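Local coordinates for DotU family type IV/VI secretion system protein (Acinetobacter baumannii, PDB 6Y4R), which probably links the membrane complex of the type VI secretion system to its cytoplasmic parts, being the cytoplasmic domain of the DotU-family protein TssL, at residues I2-L7 with Q44-F50; F30-L35 with W85-L90; D53-D57 with R118-L122; Y60-A64 with L99-F104; A64-E68 with G132-R138. All coordinates share one frame; numbering follows the deposited sequence.

Contact 1: I2-L7 with Q44-F50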
# COMPACT_ATOMS: atom_id res chain seq x y z
N ILE A 2 2.51 18.52 6.08
CA ILE A 2 1.93 17.20 6.28
C ILE A 2 1.96 16.46 4.95
O ILE A 2 1.65 17.03 3.89
CB ILE A 2 0.50 17.31 6.84
CG1 ILE A 2 0.55 17.76 8.30
CG2 ILE A 2 -0.25 15.99 6.70
CD1 ILE A 2 1.08 16.70 9.24
N ASN A 3 2.35 15.19 5.00
CA ASN A 3 2.58 14.36 3.82
C ASN A 3 1.50 13.28 3.74
O ASN A 3 0.79 13.01 4.71
CB ASN A 3 4.01 13.79 3.90
CG ASN A 3 4.34 12.77 2.81
OD1 ASN A 3 3.80 12.80 1.69
ND2 ASN A 3 5.28 11.88 3.14
N LEU A 4 1.40 12.65 2.56
CA LEU A 4 0.44 11.56 2.38
C LEU A 4 0.86 10.33 3.18
O LEU A 4 0.01 9.52 3.57
CB LEU A 4 0.31 11.22 0.90
CG LEU A 4 -0.55 12.10 -0.04
CD1 LEU A 4 -0.64 11.45 -1.41
CD2 LEU A 4 -1.95 12.37 0.51
N ILE A 5 2.17 10.17 3.43
CA ILE A 5 2.64 9.13 4.33
C ILE A 5 2.15 9.38 5.75
O ILE A 5 1.80 8.44 6.47
CB ILE A 5 4.19 9.05 4.27
CG1 ILE A 5 4.66 8.40 2.98
CG2 ILE A 5 4.75 8.25 5.43
CD1 ILE A 5 4.28 6.94 2.94
N ASP A 6 2.10 10.65 6.17
CA ASP A 6 1.64 11.00 7.52
C ASP A 6 0.13 10.83 7.69
O ASP A 6 -0.33 10.50 8.80
CB ASP A 6 2.07 12.43 7.88
CG ASP A 6 3.59 12.63 7.85
OD1 ASP A 6 4.33 11.71 8.27
OD2 ASP A 6 4.04 13.73 7.46
N LEU A 7 -0.67 11.03 6.63
CA LEU A 7 -2.11 10.80 6.74
C LEU A 7 -2.44 9.32 6.81
O LEU A 7 -3.42 8.93 7.46
CB LEU A 7 -2.85 11.44 5.57
CG LEU A 7 -2.75 12.94 5.35
CD1 LEU A 7 -3.43 13.29 4.03
CD2 LEU A 7 -3.44 13.68 6.49
N GLN A 44 -9.47 13.74 4.75
CA GLN A 44 -8.40 14.62 5.23
C GLN A 44 -7.48 15.05 4.09
O GLN A 44 -7.04 16.20 4.05
CB GLN A 44 -7.59 13.94 6.33
CG GLN A 44 -8.33 13.74 7.64
CD GLN A 44 -7.40 13.27 8.74
OE1 GLN A 44 -6.28 12.81 8.46
NE2 GLN A 44 -7.83 13.40 9.99
N ALA A 45 -7.17 14.13 3.17
CA ALA A 45 -6.31 14.49 2.05
C ALA A 45 -7.02 15.43 1.08
O ALA A 45 -6.39 16.30 0.49
CB ALA A 45 -5.81 13.25 1.33
N LYS A 46 -8.35 15.25 0.90
CA LYS A 46 -9.11 16.16 0.06
C LYS A 46 -9.16 17.57 0.65
O LYS A 46 -9.00 18.54 -0.10
CB LYS A 46 -10.53 15.65 -0.17
CG LYS A 46 -10.67 14.26 -0.76
CD LYS A 46 -12.04 14.13 -1.43
CE LYS A 46 -13.18 14.62 -0.49
NZ LYS A 46 -14.40 14.97 -1.32
N LYS A 47 -9.28 17.71 1.98
CA LYS A 47 -9.32 19.04 2.59
C LYS A 47 -7.99 19.72 2.61
O LYS A 47 -7.94 20.94 2.76
CB LYS A 47 -9.56 19.04 4.09
CG LYS A 47 -10.81 19.27 4.78
CD LYS A 47 -11.00 18.25 5.74
CE LYS A 47 -11.91 18.93 6.62
NZ LYS A 47 -12.23 18.04 7.71
N LEU A 48 -6.92 18.94 2.58
CA LEU A 48 -5.60 19.52 2.48
C LEU A 48 -5.21 19.74 1.04
O LEU A 48 -4.08 20.16 0.77
CB LEU A 48 -4.56 18.65 3.20
CG LEU A 48 -4.63 18.56 4.74
CD1 LEU A 48 -3.56 17.59 5.28
CD2 LEU A 48 -4.50 19.93 5.40
N GLN A 49 -6.13 19.48 0.11
CA GLN A 49 -6.09 19.94 -1.26
C GLN A 49 -5.12 19.10 -2.10
O GLN A 49 -4.61 19.60 -3.11
CB GLN A 49 -5.73 21.43 -1.33
CG GLN A 49 -6.52 22.29 -0.31
CD GLN A 49 -7.35 23.41 -0.90
OE1 GLN A 49 -7.54 23.48 -2.10
NE2 GLN A 49 -7.85 24.29 -0.03
N PHE A 50 -4.85 17.85 -1.71
CA PHE A 50 -4.12 16.97 -2.60
C PHE A 50 -5.00 16.61 -3.79
O PHE A 50 -6.22 16.49 -3.66
CB PHE A 50 -3.69 15.67 -1.90
CG PHE A 50 -2.66 15.85 -0.81
CD1 PHE A 50 -1.31 15.63 -1.08
CD2 PHE A 50 -3.03 16.19 0.48
CE1 PHE A 50 -0.36 15.77 -0.09
CE2 PHE A 50 -2.09 16.33 1.48
CZ PHE A 50 -0.75 16.12 1.19
O HOH W 1 -5.88 10.18 7.66

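Contact 2: F30-L35 with W85-L90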
# COMPACT_ATOMS: atom_id res chain seq x y z
N PHE A 30 -11.54 -5.83 12.01
CA PHE A 30 -10.29 -5.35 11.44
C PHE A 30 -10.50 -4.78 10.04
O PHE A 30 -9.89 -3.76 9.68
CB PHE A 30 -9.27 -6.50 11.45
CG PHE A 30 -7.92 -6.12 10.90
CD1 PHE A 30 -7.04 -5.37 11.65
CD2 PHE A 30 -7.56 -6.50 9.62
CE1 PHE A 30 -5.78 -5.03 11.13
CE2 PHE A 30 -6.32 -6.17 9.10
CZ PHE A 30 -5.42 -5.42 9.86
N ARG A 31 -11.36 -5.39 9.24
CA ARG A 31 -11.51 -4.94 7.85
C ARG A 31 -12.26 -3.62 7.78
O ARG A 31 -11.94 -2.76 6.95
CB ARG A 31 -12.26 -5.99 7.03
CG ARG A 31 -12.34 -5.70 5.51
CD ARG A 31 -13.32 -6.66 4.90
NE ARG A 31 -13.28 -6.65 3.44
CZ ARG A 31 -14.28 -6.24 2.66
NH1 ARG A 31 -15.39 -5.80 3.19
NH2 ARG A 31 -14.14 -6.31 1.35
N GLU A 32 -13.31 -3.47 8.60
CA GLU A 32 -14.05 -2.21 8.66
C GLU A 32 -13.20 -1.10 9.28
O GLU A 32 -13.44 0.08 8.99
CB GLU A 32 -15.37 -2.42 9.42
CG GLU A 32 -16.07 -1.17 10.04
CD GLU A 32 -16.23 0.04 9.10
OE1 GLU A 32 -15.81 1.15 9.50
OE2 GLU A 32 -16.76 -0.11 7.98
N LYS A 33 -12.20 -1.44 10.08
CA LYS A 33 -11.31 -0.41 10.60
C LYS A 33 -10.42 0.14 9.49
O LYS A 33 -10.18 1.35 9.43
CB LYS A 33 -10.49 -0.97 11.76
CG LYS A 33 -9.75 0.08 12.56
CD LYS A 33 -8.62 -0.55 13.36
CE LYS A 33 -9.17 -1.54 14.41
NZ LYS A 33 -8.14 -2.05 15.38
N ILE A 34 -9.97 -0.73 8.57
CA ILE A 34 -9.20 -0.31 7.39
C ILE A 34 -10.06 0.56 6.47
O ILE A 34 -9.60 1.60 5.97
CB ILE A 34 -8.68 -1.55 6.63
CG1 ILE A 34 -7.79 -2.44 7.52
CG2 ILE A 34 -7.99 -1.14 5.31
CD1 ILE A 34 -6.49 -1.81 7.93
N LEU A 35 -11.31 0.15 6.22
CA LEU A 35 -12.16 0.94 5.33
C LEU A 35 -12.44 2.32 5.91
O LEU A 35 -12.46 3.31 5.18
CB LEU A 35 -13.48 0.21 5.06
CG LEU A 35 -13.41 -1.13 4.33
CD1 LEU A 35 -14.77 -1.86 4.40
CD2 LEU A 35 -12.94 -0.94 2.90
N TRP A 85 -10.71 -12.74 4.73
CA TRP A 85 -10.27 -11.69 3.82
C TRP A 85 -10.46 -12.09 2.36
O TRP A 85 -10.86 -11.27 1.53
CB TRP A 85 -8.81 -11.33 4.10
CG TRP A 85 -8.38 -9.97 3.62
CD1 TRP A 85 -7.75 -9.66 2.45
CD2 TRP A 85 -8.54 -8.73 4.33
NE1 TRP A 85 -7.50 -8.31 2.38
CE2 TRP A 85 -7.98 -7.71 3.53
CE3 TRP A 85 -9.09 -8.38 5.57
CZ2 TRP A 85 -7.96 -6.38 3.92
CZ3 TRP A 85 -9.07 -7.06 5.96
CH2 TRP A 85 -8.52 -6.07 5.14
N LEU A 86 -10.18 -13.36 2.03
CA LEU A 86 -10.21 -13.82 0.64
C LEU A 86 -11.61 -13.76 0.03
O LEU A 86 -11.76 -13.80 -1.20
CB LEU A 86 -9.61 -15.23 0.55
CG LEU A 86 -10.36 -16.39 1.20
CD1 LEU A 86 -11.50 -16.97 0.33
CD2 LEU A 86 -9.38 -17.47 1.66
N ILE A 87 -12.65 -13.67 0.87
CA ILE A 87 -14.01 -13.46 0.39
C ILE A 87 -14.07 -12.25 -0.53
O ILE A 87 -14.74 -12.27 -1.58
CB ILE A 87 -14.97 -13.29 1.58
CG1 ILE A 87 -15.03 -14.58 2.41
CG2 ILE A 87 -16.35 -12.88 1.09
CD1 ILE A 87 -15.28 -15.82 1.55
N SER A 88 -13.44 -11.14 -0.12
CA SER A 88 -13.34 -9.94 -0.93
C SER A 88 -12.08 -9.19 -0.55
O SER A 88 -12.09 -8.41 0.40
CB SER A 88 -14.55 -9.03 -0.75
OG SER A 88 -14.54 -8.04 -1.77
N PRO A 89 -10.99 -9.38 -1.26
CA PRO A 89 -9.82 -8.53 -1.01
C PRO A 89 -10.11 -7.10 -1.43
O PRO A 89 -10.94 -6.85 -2.31
CB PRO A 89 -8.70 -9.17 -1.84
CG PRO A 89 -9.26 -10.49 -2.32
CD PRO A 89 -10.74 -10.46 -2.21
N LEU A 90 -9.45 -6.16 -0.76
CA LEU A 90 -9.79 -4.74 -0.94
C LEU A 90 -9.42 -4.23 -2.34
O LEU A 90 -10.02 -3.26 -2.83
CB LEU A 90 -9.10 -3.88 0.11
CG LEU A 90 -9.56 -4.14 1.53
CD1 LEU A 90 -8.87 -3.20 2.54
CD2 LEU A 90 -11.07 -4.04 1.60

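Contact 3: D53-D57 with R118-L122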
# COMPACT_ATOMS: atom_id res chain seq x y z
N ASP A 53 -5.92 12.37 -8.07
CA ASP A 53 -5.11 11.21 -8.46
C ASP A 53 -4.15 10.80 -7.36
O ASP A 53 -3.93 9.59 -7.15
CB ASP A 53 -4.35 11.50 -9.76
CG ASP A 53 -5.23 12.06 -10.84
OD1 ASP A 53 -5.79 11.27 -11.63
OD2 ASP A 53 -5.35 13.30 -10.93
N ASP A 54 -3.58 11.76 -6.62
CA ASP A 54 -2.71 11.42 -5.50
C ASP A 54 -3.47 10.63 -4.44
O ASP A 54 -3.01 9.59 -3.97
CB ASP A 54 -2.08 12.67 -4.87
CG ASP A 54 -0.88 13.22 -5.67
OD1 ASP A 54 -0.59 12.69 -6.77
OD2 ASP A 54 -0.20 14.15 -5.17
N ILE A 55 -4.68 11.09 -4.09
CA ILE A 55 -5.51 10.38 -3.11
C ILE A 55 -5.84 8.98 -3.62
O ILE A 55 -5.71 7.99 -2.88
CB ILE A 55 -6.80 11.18 -2.82
CG1 ILE A 55 -6.54 12.47 -2.04
CG2 ILE A 55 -7.83 10.29 -2.08
CD1 ILE A 55 -7.57 13.55 -2.35
N HIS A 56 -6.26 8.90 -4.88
CA HIS A 56 -6.64 7.62 -5.49
C HIS A 56 -5.47 6.65 -5.49
O HIS A 56 -5.62 5.47 -5.16
CB HIS A 56 -7.14 7.88 -6.93
CG HIS A 56 -7.48 6.66 -7.72
ND1 HIS A 56 -8.74 6.11 -7.75
CD2 HIS A 56 -6.71 5.87 -8.52
CE1 HIS A 56 -8.75 5.05 -8.55
NE2 HIS A 56 -7.52 4.87 -9.02
N ASP A 57 -4.27 7.13 -5.85
CA ASP A 57 -3.14 6.22 -5.99
C ASP A 57 -2.51 5.86 -4.66
O ASP A 57 -1.97 4.76 -4.53
CB ASP A 57 -2.07 6.79 -6.92
CG ASP A 57 -2.53 6.88 -8.37
OD1 ASP A 57 -1.99 7.71 -9.14
OD2 ASP A 57 -3.46 6.11 -8.73
N ARG A 118 4.29 14.86 -8.57
CA ARG A 118 3.54 13.81 -7.90
C ARG A 118 4.36 13.10 -6.83
O ARG A 118 4.09 11.93 -6.50
CB ARG A 118 2.95 12.82 -8.90
CG ARG A 118 2.12 13.55 -9.95
CD ARG A 118 0.70 13.09 -10.04
NE ARG A 118 0.49 11.74 -10.54
CZ ARG A 118 -0.32 10.85 -9.98
NH1 ARG A 118 -0.47 9.68 -10.57
NH2 ARG A 118 -0.93 11.13 -8.85
N LEU A 119 5.30 13.84 -6.21
CA LEU A 119 6.24 13.26 -5.26
C LEU A 119 5.56 12.82 -3.97
O LEU A 119 6.07 11.93 -3.29
CB LEU A 119 7.35 14.27 -4.95
CG LEU A 119 8.23 14.10 -3.71
CD1 LEU A 119 9.21 12.98 -3.88
CD2 LEU A 119 8.98 15.40 -3.43
N ALA A 120 4.44 13.45 -3.61
CA ALA A 120 3.70 12.97 -2.44
C ALA A 120 3.16 11.56 -2.69
O ALA A 120 3.27 10.69 -1.82
CB ALA A 120 2.56 13.93 -2.08
N ALA A 121 2.60 11.32 -3.87
CA ALA A 121 2.16 9.97 -4.21
C ALA A 121 3.34 9.01 -4.26
O ALA A 121 3.25 7.87 -3.79
CB ALA A 121 1.43 9.96 -5.55
N LEU A 122 4.48 9.46 -4.80
CA LEU A 122 5.59 8.53 -5.03
C LEU A 122 6.26 8.13 -3.73
O LEU A 122 6.78 7.02 -3.63
CB LEU A 122 6.57 9.13 -6.05
CG LEU A 122 7.92 8.47 -6.33
CD1 LEU A 122 7.71 7.23 -7.18
CD2 LEU A 122 8.80 9.45 -7.07

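Contact 4: Y60-A64 with L99-F104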
# COMPACT_ATOMS: atom_id res chain seq x y z
N TYR A 60 -4.79 3.23 -3.43
CA TYR A 60 -4.62 2.02 -4.24
C TYR A 60 -3.40 1.22 -3.79
O TYR A 60 -3.46 -0.01 -3.66
CB TYR A 60 -4.50 2.39 -5.73
CG TYR A 60 -4.28 1.20 -6.65
CD1 TYR A 60 -3.01 0.67 -6.84
CD2 TYR A 60 -5.35 0.60 -7.30
CE1 TYR A 60 -2.81 -0.44 -7.65
CE2 TYR A 60 -5.16 -0.49 -8.13
CZ TYR A 60 -3.89 -1.01 -8.30
OH TYR A 60 -3.72 -2.11 -9.13
N ALA A 61 -2.28 1.91 -3.56
CA ALA A 61 -1.05 1.27 -3.12
C ALA A 61 -1.23 0.64 -1.75
O ALA A 61 -0.71 -0.45 -1.49
CB ALA A 61 0.09 2.29 -3.08
N PHE A 62 -1.93 1.33 -0.85
CA PHE A 62 -2.11 0.78 0.49
C PHE A 62 -2.98 -0.48 0.45
O PHE A 62 -2.76 -1.42 1.21
CB PHE A 62 -2.73 1.82 1.42
CG PHE A 62 -3.09 1.30 2.78
CD1 PHE A 62 -2.24 1.51 3.85
CD2 PHE A 62 -4.29 0.62 3.00
CE1 PHE A 62 -2.57 1.04 5.12
CE2 PHE A 62 -4.62 0.13 4.27
CZ PHE A 62 -3.76 0.35 5.33
N CYS A 63 -4.00 -0.49 -0.42
CA CYS A 63 -4.85 -1.67 -0.54
C CYS A 63 -4.11 -2.83 -1.20
O CYS A 63 -4.24 -3.98 -0.77
CB CYS A 63 -6.12 -1.31 -1.31
SG CYS A 63 -7.23 -0.20 -0.37
N ALA A 64 -3.32 -2.55 -2.24
CA ALA A 64 -2.49 -3.61 -2.80
C ALA A 64 -1.54 -4.19 -1.74
O ALA A 64 -1.29 -5.40 -1.71
CB ALA A 64 -1.72 -3.10 -4.02
N LEU A 99 -5.04 -7.06 -10.62
CA LEU A 99 -3.81 -6.86 -11.39
C LEU A 99 -2.81 -6.00 -10.64
O LEU A 99 -1.88 -5.47 -11.25
CB LEU A 99 -4.13 -6.24 -12.75
CG LEU A 99 -5.07 -6.94 -13.73
CD1 LEU A 99 -5.27 -6.06 -14.94
CD2 LEU A 99 -4.57 -8.32 -14.14
N ALA A 100 -3.00 -5.84 -9.33
CA ALA A 100 -2.16 -4.95 -8.54
C ALA A 100 -0.69 -5.35 -8.57
O ALA A 100 0.19 -4.48 -8.52
CB ALA A 100 -2.68 -4.93 -7.10
N GLY A 101 -0.39 -6.66 -8.63
CA GLY A 101 0.99 -7.09 -8.73
C GLY A 101 1.75 -6.47 -9.89
O GLY A 101 2.94 -6.20 -9.78
N TYR A 102 1.06 -6.22 -11.00
CA TYR A 102 1.64 -5.56 -12.16
C TYR A 102 1.35 -4.07 -12.21
O TYR A 102 2.23 -3.28 -12.52
CB TYR A 102 1.10 -6.19 -13.46
CG TYR A 102 1.55 -7.62 -13.69
CD1 TYR A 102 0.97 -8.68 -13.00
CD2 TYR A 102 2.55 -7.90 -14.61
CE1 TYR A 102 1.39 -9.98 -13.21
CE2 TYR A 102 2.97 -9.19 -14.83
CZ TYR A 102 2.39 -10.23 -14.12
OH TYR A 102 2.82 -11.51 -14.35
N GLN A 103 0.13 -3.66 -11.87
CA GLN A 103 -0.28 -2.29 -12.10
C GLN A 103 0.25 -1.33 -11.04
O GLN A 103 0.39 -0.13 -11.32
CB GLN A 103 -1.80 -2.25 -12.21
CG GLN A 103 -2.36 -0.89 -12.47
CD GLN A 103 -3.75 -0.98 -12.99
OE1 GLN A 103 -4.57 -0.08 -12.77
NE2 GLN A 103 -4.04 -2.06 -13.69
N PHE A 104 0.59 -1.82 -9.85
CA PHE A 104 1.31 -1.00 -8.88
C PHE A 104 2.60 -0.46 -9.50
O PHE A 104 3.00 0.68 -9.22
CB PHE A 104 1.58 -1.86 -7.63
CG PHE A 104 2.44 -1.21 -6.57
CD1 PHE A 104 3.81 -0.99 -6.76
CD2 PHE A 104 1.88 -0.89 -5.33
CE1 PHE A 104 4.59 -0.42 -5.75
CE2 PHE A 104 2.68 -0.32 -4.31
CZ PHE A 104 4.03 -0.09 -4.53

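Contact 5: A64-E68 with G132-R138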
# COMPACT_ATOMS: atom_id res chain seq x y z
N ALA A 64 -3.32 -2.55 -2.24
CA ALA A 64 -2.49 -3.61 -2.80
C ALA A 64 -1.54 -4.19 -1.74
O ALA A 64 -1.29 -5.40 -1.71
CB ALA A 64 -1.72 -3.10 -4.02
N LEU A 65 -1.04 -3.33 -0.85
CA LEU A 65 -0.04 -3.73 0.15
C LEU A 65 -0.65 -4.52 1.30
O LEU A 65 -0.07 -5.51 1.76
CB LEU A 65 0.70 -2.50 0.66
CG LEU A 65 1.48 -2.53 1.96
CD1 LEU A 65 2.75 -3.35 1.82
CD2 LEU A 65 1.82 -1.12 2.36
N ILE A 66 -1.78 -4.05 1.84
CA ILE A 66 -2.47 -4.77 2.91
C ILE A 66 -2.98 -6.12 2.41
O ILE A 66 -2.93 -7.12 3.15
CB ILE A 66 -3.61 -3.92 3.50
CG1 ILE A 66 -4.26 -4.62 4.69
CG2 ILE A 66 -4.67 -3.60 2.44
CD1 ILE A 66 -3.32 -4.95 5.79
N ASP A 67 -3.41 -6.19 1.15
CA ASP A 67 -3.92 -7.47 0.65
C ASP A 67 -2.82 -8.52 0.60
O ASP A 67 -3.02 -9.66 1.04
CB ASP A 67 -4.52 -7.33 -0.76
CG ASP A 67 -5.94 -6.71 -0.78
OD1 ASP A 67 -6.56 -6.51 0.28
OD2 ASP A 67 -6.48 -6.54 -1.90
N GLU A 68 -1.62 -8.15 0.12
CA GLU A 68 -0.57 -9.15 -0.06
C GLU A 68 0.14 -9.48 1.25
O GLU A 68 0.63 -10.61 1.41
CB GLU A 68 0.42 -8.71 -1.13
CG GLU A 68 1.77 -9.44 -1.08
CD GLU A 68 2.81 -8.91 -2.06
OE1 GLU A 68 2.51 -8.86 -3.27
OE2 GLU A 68 3.93 -8.53 -1.64
N GLY A 132 7.41 -4.25 2.47
CA GLY A 132 7.39 -5.64 2.06
C GLY A 132 6.60 -5.96 0.81
O GLY A 132 6.60 -7.13 0.39
N PHE A 133 5.99 -4.97 0.18
CA PHE A 133 5.23 -5.24 -1.02
C PHE A 133 6.18 -5.66 -2.14
O PHE A 133 7.17 -4.99 -2.42
CB PHE A 133 4.43 -4.02 -1.45
CG PHE A 133 3.63 -4.23 -2.72
CD1 PHE A 133 2.32 -4.69 -2.67
CD2 PHE A 133 4.20 -4.02 -3.96
CE1 PHE A 133 1.59 -4.91 -3.84
CE2 PHE A 133 3.47 -4.24 -5.13
CZ PHE A 133 2.17 -4.68 -5.06
N GLN A 134 5.88 -6.81 -2.75
CA GLN A 134 6.64 -7.37 -3.86
C GLN A 134 5.86 -7.41 -5.17
O GLN A 134 6.42 -7.12 -6.23
CB GLN A 134 7.09 -8.78 -3.52
CG GLN A 134 7.73 -8.84 -2.19
CD GLN A 134 8.54 -10.08 -2.03
OE1 GLN A 134 9.54 -10.07 -1.32
NE2 GLN A 134 8.09 -11.18 -2.64
N GLY A 135 4.58 -7.75 -5.11
CA GLY A 135 3.78 -7.84 -6.32
C GLY A 135 4.35 -8.85 -7.28
O GLY A 135 4.61 -10.01 -6.95
N LYS A 136 4.54 -8.38 -8.50
CA LYS A 136 4.96 -9.22 -9.61
C LYS A 136 6.41 -9.69 -9.49
O LYS A 136 6.77 -10.70 -10.10
CB LYS A 136 4.70 -8.43 -10.89
CG LYS A 136 5.48 -8.80 -12.10
CD LYS A 136 5.67 -7.60 -13.02
CE LYS A 136 6.46 -6.50 -12.32
NZ LYS A 136 6.68 -5.32 -13.23
N TYR A 137 7.21 -9.04 -8.65
CA TYR A 137 8.60 -9.39 -8.42
C TYR A 137 8.77 -10.59 -7.50
O TYR A 137 9.91 -11.04 -7.31
CB TYR A 137 9.36 -8.21 -7.82
CG TYR A 137 9.62 -7.11 -8.81
CD1 TYR A 137 8.68 -6.12 -9.03
CD2 TYR A 137 10.80 -7.07 -9.53
CE1 TYR A 137 8.91 -5.11 -9.93
CE2 TYR A 137 11.03 -6.06 -10.43
CZ TYR A 137 10.08 -5.08 -10.62
OH TYR A 137 10.29 -4.06 -11.51
N ARG A 138 7.68 -11.10 -6.91
CA ARG A 138 7.77 -12.24 -6.01
C ARG A 138 8.18 -13.52 -6.74
O ARG A 138 8.93 -14.34 -6.18
CB ARG A 138 6.43 -12.44 -5.28
CG ARG A 138 6.44 -13.59 -4.27
CD ARG A 138 5.22 -13.62 -3.33
NE ARG A 138 5.06 -12.37 -2.58
CZ ARG A 138 5.61 -12.13 -1.40
NH1 ARG A 138 6.38 -13.06 -0.82
NH2 ARG A 138 5.43 -10.96 -0.80

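Contact 1: I2-L7 with Q44-F50
Leu4 and Leu7 pack on Phe50 and Ala45 in an apolar contact that sets the N-terminal segment 2-7, a loop leading into the short helix 4-7, against the end of helix 27-47 and the loop beyond it. The CD2 methyl of Leu4 sits over the centre of the Phe50 ring, 3.6 Å from the centroid and 9° off the normal, a CH-pi contact. At the edge of the same ring, near its plane, Ile2 O comes within 3.7 Å of Phe50 CZ. Leu7 CD1 rests on Ala45 CB at 3.6 Å, whereas its CD2 lies by Gln44 OE1 and Leu48 CD1. Ile2 CG2 meets Leu48 CD1 at 3.9 Å. The polar link is indirect, a water donating to both Leu7 O and Gln44 OE1. Leu4 also touches Val124 of helix 119-130 and Ala58 of helix 52-71. The Schellman motif that ends helix 27-47, with Gln49 at positive phi and Phe50 N bonded to Ala45 O, leads the chain into Phe50, whose ring packs on the N-terminal turn of this all-helical domain.

Contact 2: F30-L35 with W85-L90
Trp85, at the end of helix 79-85, receives the flank of Arg31 from helix 27-47. The six-membered part of the indole takes the aliphatic stem: Trp85 CZ3 is 3.5 Å from Arg31 CB and nearly as close to CG. Phe30 crosses the indole at about a right angle, its CD2 being 4.0 Å from Trp85 CZ3, and Ile34 CG1 approaches the ring edge. The indole nitrogen NE1 points elsewhere, to a hydrogen bond with Asp67 of helix 52-71. Ser88 follows, and here the contact becomes polar. Arg31 is extended from CG to NE, with CG opposite the backbone N (chi1 -173°), which carries its guanidinium past the indole to the loop. There NH2 donates to Ser88 O at 3.1 Å; the bond is moderately bent, at 148°, and the donor is tilted 29° from the carbonyl plane. Pro89 takes the N-cap position of helix 90-95. Leu90 packs with both methyls, CD1 on Ile34 CG2 at 3.6 Å and CD2 on Leu35 CD2 at 3.8 Å, and its backbone N joins Trp85 NE1 on Asp67 OD1. The turn between helices 79-85 and 90-95 is thus joined to helix 27-47 by Arg31 and to helix 52-71 by Asp67, in the all-helical DotU-family domain.

Contact 3: D53-D57 with R118-L122
Asp54 and Ala121 mark the tight side of this contact, where helix 52-71 and the start of helix 119-130 bring their CA atoms to 5.2 Å. The small Ala121 side chain allows the approach, its CB standing 3.6 Å from Asp54 OD1, and Ala120 CB lies a little farther off, beside Asp54 OD2. The chain of Arg118, the N-cap residue of helix 119-130, is bent at chi2 and chi3 (chi3 -67°) and carries the guanidinium to two aspartates of helix 52-71, one helical turn apart, in a salt-bridge network. NH2 donates to Asp54 OD1 at 2.6 Å, in a bent bond (138°) with carboxylate and guanidinium nearly coplanar, whereas NH1 donates to Asp57 OD1 at 2.9 Å in an almost straight one (170°). The two acidic groups are thus held by different nitrogens of one cation, which would be expected to offset their negative charge. Leu111 of helix 100-114 packs on the Arg118 side chain. The outer side is looser: exposed Asp53 offers Arg118 NH2 its CB, at 3.6 Å, while its carboxylate stays beyond contact distance.

Contact 4: Y60-A64 with L99-F104
Segments 60-64 of helix 52-71 and 100-104 of helix 100-114 run roughly antiparallel, with 146° between their directions and axes 10.6 Å apart, and Ala64 and Ala100 bring their CA atoms to 5.9 Å. Those two alanines meet methyl to methyl, CB to CB at 3.7 Å. Tyr60 spans the distance between the helices: with CG anti to the backbone N (chi1 178°), its ring extends across and lays the hydroxyl on the first turn there. Tyr60 OH comes within 3.3 Å of Ala100 CA and 3.6 Å of Gln103 CB. From the other helix Phe104 reaches back, its CE2 placed 3.9 Å from Ala61 CB. No hydrogen bond joins the segments, and the fit combines the small Ala61, Ala64 and Ala100 with the rings of Tyr60 and Phe104. Around them, Phe95 of helix 90-95 meets the Tyr60 ring edge to face, Phe133 of the loop after helix 119-130 stacks on Phe104, Phe125 of helix 119-130 meets Phe104 with planes at about 45°, and Phe62 packs on helix 27-47.

Contact 5: A64-E68 with G132-R138
With CG turned away from the backbone N (chi1 162°) and the chain extended beyond it, Glu68 carries its carboxylate from helix 52-71 to the loop 132-138, while Phe133, with chi1 179°, turns its ring toward the same helix. The loop begins with a Schellman motif: Gly132, at positive phi, ends helix 119-130, and the N-H groups of Gln134 and Gly135, after Phe133, are bound by one carboxylate. Gln134 N donates to Glu68 OE2 at 2.8 Å in a nearly straight bond of 167°, and Gly135 N reaches the syn lone pair of Glu68 OE1 at 3.0 Å. OE2 has a second donor in Arg138 NH2, also at 3.0 Å, which completes a salt bridge. That bond is made in the guanidinium plane but from above the carboxylate, the two planes being perpendicular. Three bonds thus fix the rotation of the Glu68 end group and would be expected to stabilise its negative charge. Apolar contacts flank this polar grip, with Leu65 CD1 resting on Phe133 CB at 3.7 Å. Glu68 OE1 lies over one face of the Phe133 ring, and at its edge, in plane, Ala64 O lies 3.6 Å from Phe133 CE1.

Overall arrangement
Helix 52-71 runs through the fold as a common element: contacts 3, 4 and 5 follow one another along it. The centres of contacts 3 and 4 are 13 Å apart, those of contacts 4 and 5 are 7 Å apart. Contacts 4 and 5 share Ala64 and also meet through Phe104 on Phe133 and the backbone hydrogen bond between Gly101 and Lys136. The preceding helix, 27-47, serves contacts 1 and 2, whose centres are 23 Å apart. Contact 1 touches contact 3 through Ile55; contact 2 reaches contact 5 through Asp67. In sequence, contact 1 closes before contact 3 opens, contact 4 is nested within contact 3, and contact 2 crosses contacts 3, 4 and 5, interlocking the helices into one compact all-helical domain.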